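Local coordinates for protein 6-phospho-alpha-glucosidase (Merdibacter massiliensis, PDB 6VC6) that probably hydrolyses 6-phospho-alpha-glucosides such as maltose 6'-phosphate, using NAD and a manganese ion in the manner of family 4 glycoside hydrolases, at residues Ile166-Cys170 / Ile339-Lys343; Pro148-Val152 / Glu391-Val395. All blocks are in the same frame, centred on the assembly; numbering follows the deposited sequence.

Contact 1. Residues Ile166-Cys170 / Ile339-Lys343; sequences ILNIC and IVIVK. With MN (manganese (II) ion), chain E; NAD (nicotinamide-adenine-dinucleotide), chain G.
Ile-341 N donates to Asn-168 O across 3.2 Å with an N-H...O angle of 154°, the one direct hydrogen bond between two roughly antiparallel strands, their short axes 130° apart in direction. Water fills in where the backbones part. One molecule accepts from Asn-168 N and donates to Ile-341 O (2.6 Å); a second joins Cys-170 N to Ile-339 O likewise, and a third donates to the carbonyls of Cys-170 and Ile-339. Among apolar groups, Val-340 CG1 meets Ile-169 CG2 at 3.6 Å, while Leu-167 CD1 reaches Val-340 CB at 4.0 Å, the side chains crossing at about a right angle. Ile-341 packs over the Asn-168 carbonyl, CB 3.4 Å from Asn-168 O, and its CD1 approaches Asn-168 CB. Cys-170, just before the turn into helix 172-184, binds manganese through SG at 2.2 Å; a chi1 of 173° swings SG away from its own N and over to the ion. NAD O7N lies 2.4 Å from manganese, and His-200 NE2 binds it too; NAD N7N donates a weak bond to Ile-169 O. Strand 166-169 ends the parallel, Rossmann-like half of the sheet, 336-343 continues antiparallel into 356-364, and helix 149-159 covers Asn-168 and Ile-341.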
ATOM      1  N   ILE A 166       1.533  -9.100  12.651  1.00 39.74           N
ATOM      2  CA  ILE A 166       1.263  -7.886  11.891  1.00 35.99           C
ATOM      3  C   ILE A 166       2.053  -7.963  10.593  1.00 37.09           C
ATOM      4  O   ILE A 166       3.273  -8.156  10.618  1.00 32.53           O
ATOM      5  CB  ILE A 166       1.640  -6.612  12.672  1.00 39.36           C
ATOM      6  CG1 ILE A 166       0.962  -6.592  14.042  1.00 37.54           C
ATOM      7  CG2 ILE A 166       1.269  -5.370  11.875  1.00 40.31           C
ATOM      8  CD1 ILE A 166       1.362  -5.407  14.897  1.00 38.77           C
ATOM      9  N   LEU A 167       1.363  -7.811   9.464  1.00 33.28           N
ATOM     10  CA  LEU A 167       1.992  -7.888   8.151  1.00 38.27           C
ATOM     11  C   LEU A 167       1.518  -6.724   7.295  1.00 37.03           C
ATOM     12  O   LEU A 167       0.312  -6.554   7.086  1.00 35.49           O
ATOM     13  CB  LEU A 167       1.678  -9.220   7.464  1.00 32.97           C
ATOM     14  CG  LEU A 167       2.385  -9.445   6.126  1.00 40.42           C
ATOM     15  CD1 LEU A 167       3.889  -9.275   6.282  1.00 34.06           C
ATOM     16  CD2 LEU A 167       2.052 -10.816   5.559  1.00 37.64           C
ATOM     17  N   ASN A 168       2.463  -5.929   6.804  1.00 33.83           N
ATOM     18  CA  ASN A 168       2.183  -4.849   5.866  1.00 34.46           C
ATOM     19  C   ASN A 168       2.491  -5.327   4.453  1.00 34.18           C
ATOM     20  O   ASN A 168       3.548  -5.923   4.212  1.00 34.49           O
ATOM     21  CB  ASN A 168       3.012  -3.607   6.202  1.00 36.74           C
ATOM     22  CG  ASN A 168       2.775  -3.112   7.616  1.00 41.63           C
ATOM     23  OD1 ASN A 168       1.823  -2.376   7.875  1.00 34.40           O
ATOM     24  ND2 ASN A 168       3.644  -3.511   8.538  1.00 35.25           N
ATOM     25  N   ILE A 169       1.566  -5.074   3.523  1.00 31.75           N
ATOM     26  CA  ILE A 169       1.691  -5.544   2.151  1.00 35.74           C
ATOM     27  C   ILE A 169       1.340  -4.418   1.185  1.00 34.71           C
ATOM     28  O   ILE A 169       0.670  -3.445   1.538  1.00 34.39           O
ATOM     29  CB  ILE A 169       0.804  -6.778   1.867  1.00 39.56           C
ATOM     30  CG1 ILE A 169      -0.677  -6.420   2.012  1.00 33.55           C
ATOM     31  CG2 ILE A 169       1.172  -7.932   2.792  1.00 35.75           C
ATOM     32  CD1 ILE A 169      -1.578  -7.623   2.187  1.00 47.01           C
ATOM     33  N   CYS A 170       1.806  -4.574  -0.052  1.00 37.40           N
ATOM     34  CA  CYS A 170       1.536  -3.643  -1.138  1.00 38.37           C
ATOM     35  C   CYS A 170       1.301  -4.431  -2.415  1.00 42.31           C
ATOM     36  O   CYS A 170       1.963  -5.447  -2.650  1.00 37.77           O
ATOM     37  CB  CYS A 170       2.698  -2.666  -1.344  1.00 34.13           C
ATOM     38  SG  CYS A 170       2.552  -1.603  -2.796  1.00 45.10           S
ATOM     39  N   ILE A 339       5.485 -11.018  -2.227  1.00 38.67           N
ATOM     40  CA  ILE A 339       6.393  -9.901  -1.997  1.00 37.73           C
ATOM     41  C   ILE A 339       5.754  -9.017  -0.934  1.00 42.82           C
ATOM     42  O   ILE A 339       4.792  -8.292  -1.212  1.00 41.29           O
ATOM     43  CB  ILE A 339       6.677  -9.120  -3.287  1.00 38.68           C
ATOM     44  CG1 ILE A 339       7.410 -10.011  -4.293  1.00 34.69           C
ATOM     45  CG2 ILE A 339       7.496  -7.875  -2.984  1.00 39.85           C
ATOM     46  CD1 ILE A 339       7.800  -9.303  -5.571  1.00 34.98           C
ATOM     47  N   VAL A 340       6.278  -9.082   0.290  1.00 40.79           N
ATOM     48  CA  VAL A 340       5.709  -8.379   1.430  1.00 35.05           C
ATOM     49  C   VAL A 340       6.810  -7.590   2.130  1.00 38.95           C
ATOM     50  O   VAL A 340       7.990  -7.681   1.789  1.00 39.77           O
ATOM     51  CB  VAL A 340       5.015  -9.336   2.422  1.00 42.36           C
ATOM     52  CG1 VAL A 340       3.899 -10.103   1.729  1.00 39.73           C
ATOM     53  CG2 VAL A 340       6.029 -10.293   3.031  1.00 36.32           C
ATOM     54  N   ILE A 341       6.401  -6.811   3.129  1.00 37.98           N
ATOM     55  CA  ILE A 341       7.295  -5.936   3.878  1.00 36.90           C
ATOM     56  C   ILE A 341       7.697  -6.638   5.167  1.00 33.98           C
ATOM     57  O   ILE A 341       6.834  -7.063   5.946  1.00 35.72           O
ATOM     58  CB  ILE A 341       6.628  -4.581   4.168  1.00 35.50           C
ATOM     59  CG1 ILE A 341       6.321  -3.853   2.858  1.00 37.86           C
ATOM     60  CG2 ILE A 341       7.512  -3.730   5.066  1.00 31.83           C
ATOM     61  CD1 ILE A 341       5.424  -2.648   3.023  1.00 31.07           C
ATOM     62  N   VAL A 342       9.007  -6.759   5.398  1.00 33.97           N
ATOM     63  CA  VAL A 342       9.538  -7.489   6.542  1.00 33.16           C
ATOM     64  C   VAL A 342      10.752  -6.758   7.101  1.00 37.47           C
ATOM     65  O   VAL A 342      11.386  -5.945   6.426  1.00 33.80           O
ATOM     66  CB  VAL A 342       9.931  -8.939   6.180  1.00 40.03           C
ATOM     67  CG1 VAL A 342       8.699  -9.773   5.886  1.00 35.83           C
ATOM     68  CG2 VAL A 342      10.884  -8.949   4.994  1.00 35.60           C
ATOM     69  N   LYS A 343      11.072  -7.070   8.354  1.00 30.60           N
ATOM     70  CA  LYS A 343      12.304  -6.581   8.957  1.00 35.51           C
ATOM     71  C   LYS A 343      13.505  -7.243   8.292  1.00 33.21           C
ATOM     72  O   LYS A 343      13.516  -8.454   8.056  1.00 33.93           O
ATOM     73  CB  LYS A 343      12.305  -6.858  10.461  1.00 40.65           C
ATOM     74  CG  LYS A 343      13.504  -6.290  11.203  1.00 45.20           C
ATOM     75  CD  LYS A 343      13.244  -6.219  12.701  1.00 51.13           C
ATOM     76  CE  LYS A 343      13.749  -7.465  13.410  1.00 54.92           C
ATOM     77  NZ  LYS A 343      12.783  -7.956  14.433  1.00 67.60           N
TER
HETATM   78 MN    MN E 501       1.442   0.230  -2.417  1.00 39.61          MN
HETATM   79  PA  NAD G 503     -10.898   6.291   1.335  1.00 40.71           P
HETATM   80  O1A NAD G 503     -11.903   6.020   0.240  1.00 40.30           O
HETATM   81  O2A NAD G 503     -10.816   7.663   1.959  1.00 43.12           O
HETATM   82  O5B NAD G 503     -11.127   5.221   2.512  1.00 43.04           O
HETATM   83  C5B NAD G 503     -10.559   5.430   3.801  1.00 41.79           C
HETATM   84  C4B NAD G 503     -11.546   4.987   4.867  1.00 40.45           C
HETATM   85  O4B NAD G 503     -10.863   4.778   6.106  1.00 41.15           O
HETATM   86  C3B NAD G 503     -12.597   6.060   5.102  1.00 40.41           C
HETATM   87  O3B NAD G 503     -13.900   5.478   5.019  1.00 40.36           O
HETATM   88  C2B NAD G 503     -12.353   6.554   6.511  1.00 39.24           C
HETATM   89  O2B NAD G 503     -13.591   6.803   7.181  1.00 43.08           O
HETATM   90  C1B NAD G 503     -11.599   5.405   7.157  1.00 38.24           C
HETATM   91  N9A NAD G 503     -10.704   5.873   8.243  1.00 37.31           N
HETATM   92  C8A NAD G 503      -9.910   6.961   8.229  1.00 43.58           C
HETATM   93  N7A NAD G 503      -9.236   7.085   9.402  1.00 42.42           N
HETATM   94  C5A NAD G 503      -9.605   6.059  10.191  1.00 39.88           C
HETATM   95  C6A NAD G 503      -9.281   5.584  11.558  1.00 40.55           C
HETATM   96  N6A NAD G 503      -8.398   6.249  12.341  1.00 40.85           N
HETATM   97  N1A NAD G 503      -9.896   4.463  11.997  1.00 42.71           N
HETATM   98  C2A NAD G 503     -10.775   3.788  11.232  1.00 42.51           C
HETATM   99  N3A NAD G 503     -11.115   4.163   9.987  1.00 43.05           N
HETATM  100  C4A NAD G 503     -10.577   5.269   9.424  1.00 38.87           C
HETATM  101  O3  NAD G 503      -9.429   5.885   0.817  1.00 40.65           O
HETATM  102  PN  NAD G 503      -9.188   4.835  -0.376  1.00 40.40           P
HETATM  103  O1N NAD G 503      -8.811   5.606  -1.619  1.00 36.68           O
HETATM  104  O2N NAD G 503     -10.317   3.832  -0.408  1.00 35.23           O
HETATM  105  O5D NAD G 503      -7.871   4.098   0.175  1.00 37.98           O
HETATM  106  C5D NAD G 503      -7.979   3.095   1.183  1.00 37.33           C
HETATM  107  C4D NAD G 503      -6.589   2.821   1.736  1.00 40.68           C
HETATM  108  O4D NAD G 503      -6.000   1.712   1.053  1.00 39.64           O
HETATM  109  C3D NAD G 503      -5.678   4.020   1.510  1.00 39.39           C
HETATM  110  O3D NAD G 503      -4.974   4.304   2.721  1.00 39.87           O
HETATM  111  C2D NAD G 503      -4.684   3.555   0.471  1.00 36.49           C
HETATM  112  O2D NAD G 503      -3.402   4.148   0.679  1.00 38.34           O
HETATM  113  C1D NAD G 503      -4.656   2.059   0.721  1.00 39.43           C
HETATM  114  N1N NAD G 503      -4.152   1.308  -0.426  1.00 38.32           N
HETATM  115  C2N NAD G 503      -2.986   0.680  -0.270  1.00 39.57           C
HETATM  116  C3N NAD G 503      -2.427  -0.058  -1.297  1.00 42.64           C
HETATM  117  C7N NAD G 503      -1.113  -0.740  -1.068  1.00 41.80           C
HETATM  118  O7N NAD G 503      -0.495  -1.189  -2.019  1.00 39.00           O
HETATM  119  N7N NAD G 503      -0.650  -0.825   0.179  1.00 37.90           N
HETATM  120  C4N NAD G 503      -3.103  -0.155  -2.507  1.00 42.72           C
HETATM  121  C5N NAD G 503      -4.316   0.512  -2.649  1.00 41.64           C
HETATM  122  C6N NAD G 503      -4.830   1.240  -1.580  1.00 38.14           C
HETATM  123  O   HOH W   1       5.297  -5.879   7.650  1.00 37.25           O
HETATM  124  O   HOH W   2       4.557  -5.801  -0.293  1.00 38.21           O
HETATM  125  O   HOH W   3       3.227  -7.345  -3.951  1.00 42.98           O

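Contact 2. Residues Pro148-Val152 / Glu391-Val395; sequences PAAIV and EKLLV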
ATOM      1  N   PRO A 148       1.106   5.487   4.340  1.00 36.75           N
ATOM      2  CA  PRO A 148       2.163   4.943   3.484  1.00 34.93           C
ATOM      3  C   PRO A 148       2.854   3.767   4.143  1.00 39.69           C
ATOM      4  O   PRO A 148       3.342   3.892   5.247  1.00 35.48           O
ATOM      5  CB  PRO A 148       3.147   6.092   3.342  1.00 38.23           C
ATOM      6  CG  PRO A 148       2.560   7.242   4.048  1.00 36.51           C
ATOM      7  CD  PRO A 148       1.450   6.785   4.908  1.00 33.89           C
ATOM      8  N   ALA A 149       2.887   2.642   3.454  1.00 34.90           N
ATOM      9  CA  ALA A 149       3.262   1.377   4.048  1.00 38.22           C
ATOM     10  C   ALA A 149       4.664   1.369   4.641  1.00 36.61           C
ATOM     11  O   ALA A 149       4.882   0.791   5.686  1.00 35.57           O
ATOM     12  CB  ALA A 149       3.097   0.251   3.046  1.00 35.72           C
ATOM     13  N   ALA A 150       5.615   1.995   3.971  1.00 35.71           N
ATOM     14  CA  ALA A 150       6.985   2.009   4.471  1.00 44.30           C
ATOM     15  C   ALA A 150       7.096   2.721   5.811  1.00 44.04           C
ATOM     16  O   ALA A 150       7.803   2.275   6.697  1.00 37.39           O
ATOM     17  CB  ALA A 150       7.919   2.645   3.459  1.00 40.29           C
ATOM     18  N   ILE A 151       6.389   3.831   5.952  1.00 37.08           N
ATOM     19  CA  ILE A 151       6.447   4.593   7.196  1.00 33.51           C
ATOM     20  C   ILE A 151       5.652   3.891   8.291  1.00 34.18           C
ATOM     21  O   ILE A 151       6.073   3.853   9.454  1.00 32.37           O
ATOM     22  CB  ILE A 151       5.948   6.031   6.962  1.00 34.38           C
ATOM     23  CG1 ILE A 151       6.877   6.762   5.991  1.00 32.41           C
ATOM     24  CG2 ILE A 151       5.844   6.789   8.279  1.00 29.90           C
ATOM     25  CD1 ILE A 151       6.277   8.015   5.398  1.00 35.02           C
ATOM     26  N   VAL A 152       4.498   3.319   7.937  1.00 32.34           N
ATOM     27  CA  VAL A 152       3.671   2.637   8.930  1.00 31.10           C
ATOM     28  C   VAL A 152       4.401   1.423   9.492  1.00 33.78           C
ATOM     29  O   VAL A 152       4.387   1.179  10.705  1.00 30.77           O
ATOM     30  CB  VAL A 152       2.311   2.247   8.319  1.00 34.37           C
ATOM     31  CG1 VAL A 152       1.537   1.349   9.272  1.00 32.52           C
ATOM     32  CG2 VAL A 152       1.505   3.491   7.985  1.00 35.34           C
ATOM     33  N   GLU A 391      12.811   8.039   6.261  1.00 32.61           N
ATOM     34  CA  GLU A 391      11.637   7.456   6.903  1.00 36.56           C
ATOM     35  C   GLU A 391      11.861   7.263   8.398  1.00 36.59           C
ATOM     36  O   GLU A 391      10.966   7.539   9.205  1.00 30.80           O
ATOM     37  CB  GLU A 391      11.280   6.128   6.237  1.00 35.09           C
ATOM     38  CG  GLU A 391      11.002   6.229   4.746  1.00 47.10           C
ATOM     39  CD  GLU A 391      10.797   4.870   4.104  1.00 58.99           C
ATOM     40  OE1 GLU A 391      11.061   3.851   4.776  1.00 63.04           O
ATOM     41  OE2 GLU A 391      10.376   4.820   2.929  1.00 55.47           O
ATOM     42  N   LYS A 392      13.047   6.792   8.786  1.00 34.69           N
ATOM     43  CA  LYS A 392      13.317   6.564  10.202  1.00 37.01           C
ATOM     44  C   LYS A 392      13.430   7.873  10.971  1.00 33.75           C
ATOM     45  O   LYS A 392      13.090   7.923  12.159  1.00 32.96           O
ATOM     46  CB  LYS A 392      14.589   5.732  10.367  1.00 31.73           C
ATOM     47  CG  LYS A 392      14.398   4.259  10.043  1.00 33.35           C
ATOM     48  CD  LYS A 392      15.721   3.514  10.035  1.00 36.13           C
ATOM     49  CE  LYS A 392      15.502   2.014   9.906  1.00 37.41           C
ATOM     50  NZ  LYS A 392      14.764   1.457  11.075  1.00 33.13           N
ATOM     51  N   LEU A 393      13.901   8.939  10.320  1.00 33.27           N
ATOM     52  CA  LEU A 393      13.918  10.244  10.971  1.00 34.59           C
ATOM     53  C   LEU A 393      12.511  10.799  11.144  1.00 34.09           C
ATOM     54  O   LEU A 393      12.254  11.549  12.092  1.00 34.42           O
ATOM     55  CB  LEU A 393      14.782  11.221  10.172  1.00 34.01           C
ATOM     56  CG  LEU A 393      16.296  11.008  10.234  1.00 34.12           C
ATOM     57  CD1 LEU A 393      16.983  11.722   9.081  1.00 34.40           C
ATOM     58  CD2 LEU A 393      16.855  11.473  11.570  1.00 34.77           C
ATOM     59  N   LEU A 394      11.589  10.442  10.246  1.00 34.45           N
ATOM     60  CA  LEU A 394      10.225  10.952  10.346  1.00 35.12           C
ATOM     61  C   LEU A 394       9.505  10.367  11.556  1.00 38.46           C
ATOM     62  O   LEU A 394       8.915  11.104  12.355  1.00 32.52           O
ATOM     63  CB  LEU A 394       9.453  10.647   9.063  1.00 34.44           C
ATOM     64  CG  LEU A 394       8.033  11.214   9.029  1.00 36.79           C
ATOM     65  CD1 LEU A 394       8.063  12.733   8.922  1.00 37.13           C
ATOM     66  CD2 LEU A 394       7.233  10.606   7.890  1.00 35.95           C
ATOM     67  N   VAL A 395       9.535   9.041  11.707  1.00 32.69           N
ATOM     68  CA  VAL A 395       8.913   8.432  12.875  1.00 42.13           C
ATOM     69  C   VAL A 395       9.711   8.728  14.139  1.00 37.11           C
ATOM     70  O   VAL A 395       9.187   8.572  15.248  1.00 37.88           O
ATOM     71  CB  VAL A 395       8.732   6.915  12.675  1.00 44.01           C
ATOM     72  CG1 VAL A 395       8.174   6.628  11.288  1.00 39.38           C
ATOM     73  CG2 VAL A 395      10.040   6.193  12.886  1.00 56.39           C
TER
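The carboxylate of Glu-391 receives the methyl of Ala-150 obliquely from one side of its plane, displaced toward the two oxygens: CB lies 3.3 Å from OE2 and 3.6 Å from OE1. OE2 also accepts a hydrogen bond from Gln-387, one turn back in the same helix. This is helix-helix packing, the first turn of helix 149-159, the helix of a beta-alpha-beta crossover, set against the C-terminal half of helix 378-400. Beyond CG the glutamate chain is extended (chi2 174°), which carries the carboxylate to the methyl of Ala-150. With an alanine in place of Glu-391, Gln-387 would probably lose its acceptor and the methyl of Ala-150 part of its cover. The rest of the interface is aliphatic and turns on Ile-151, whose two branches take separate partners. CD1 meets Leu-394 CD2 at 3.7 Å, the two side chains crossing at a slant. Cys-123 of helix 113-136 also touches Ile-151, and Met-116 of the same helix touches Leu-394, so a third helix closes over this side. No hydrogen bond joins the two segments themselves, though Lys-392 NZ forms a salt bridge with Glu-154 farther along helix 149-159. The other branch of Ile-151, CG2, rests 3.8 Å from Val-395 CG1, a methyl that also lies 3.9 Å from Ile-151 O.

The two contacts, their centres 14 Å apart, show how distant parts of one chain close round a shared element. Along the chain the order is 148-152, 166-170, 339-343, 391-395, with contact 1 lying wholly between the two halves of contact 2. Helix 149-159 leads into strand 166-169 and packs on the sheet, where Ala-149 CB touches Ile-341 CD1 at 3.7 Å; helix 378-400 packs against that same helix in contact 2. Each contact pairs a segment of the family 4 N-terminal range with one of the C-terminal range. Both lie beside the site of NAD, manganese and sugar phosphate, and Cys-170 and Asn-147, just before Pro-148, line it.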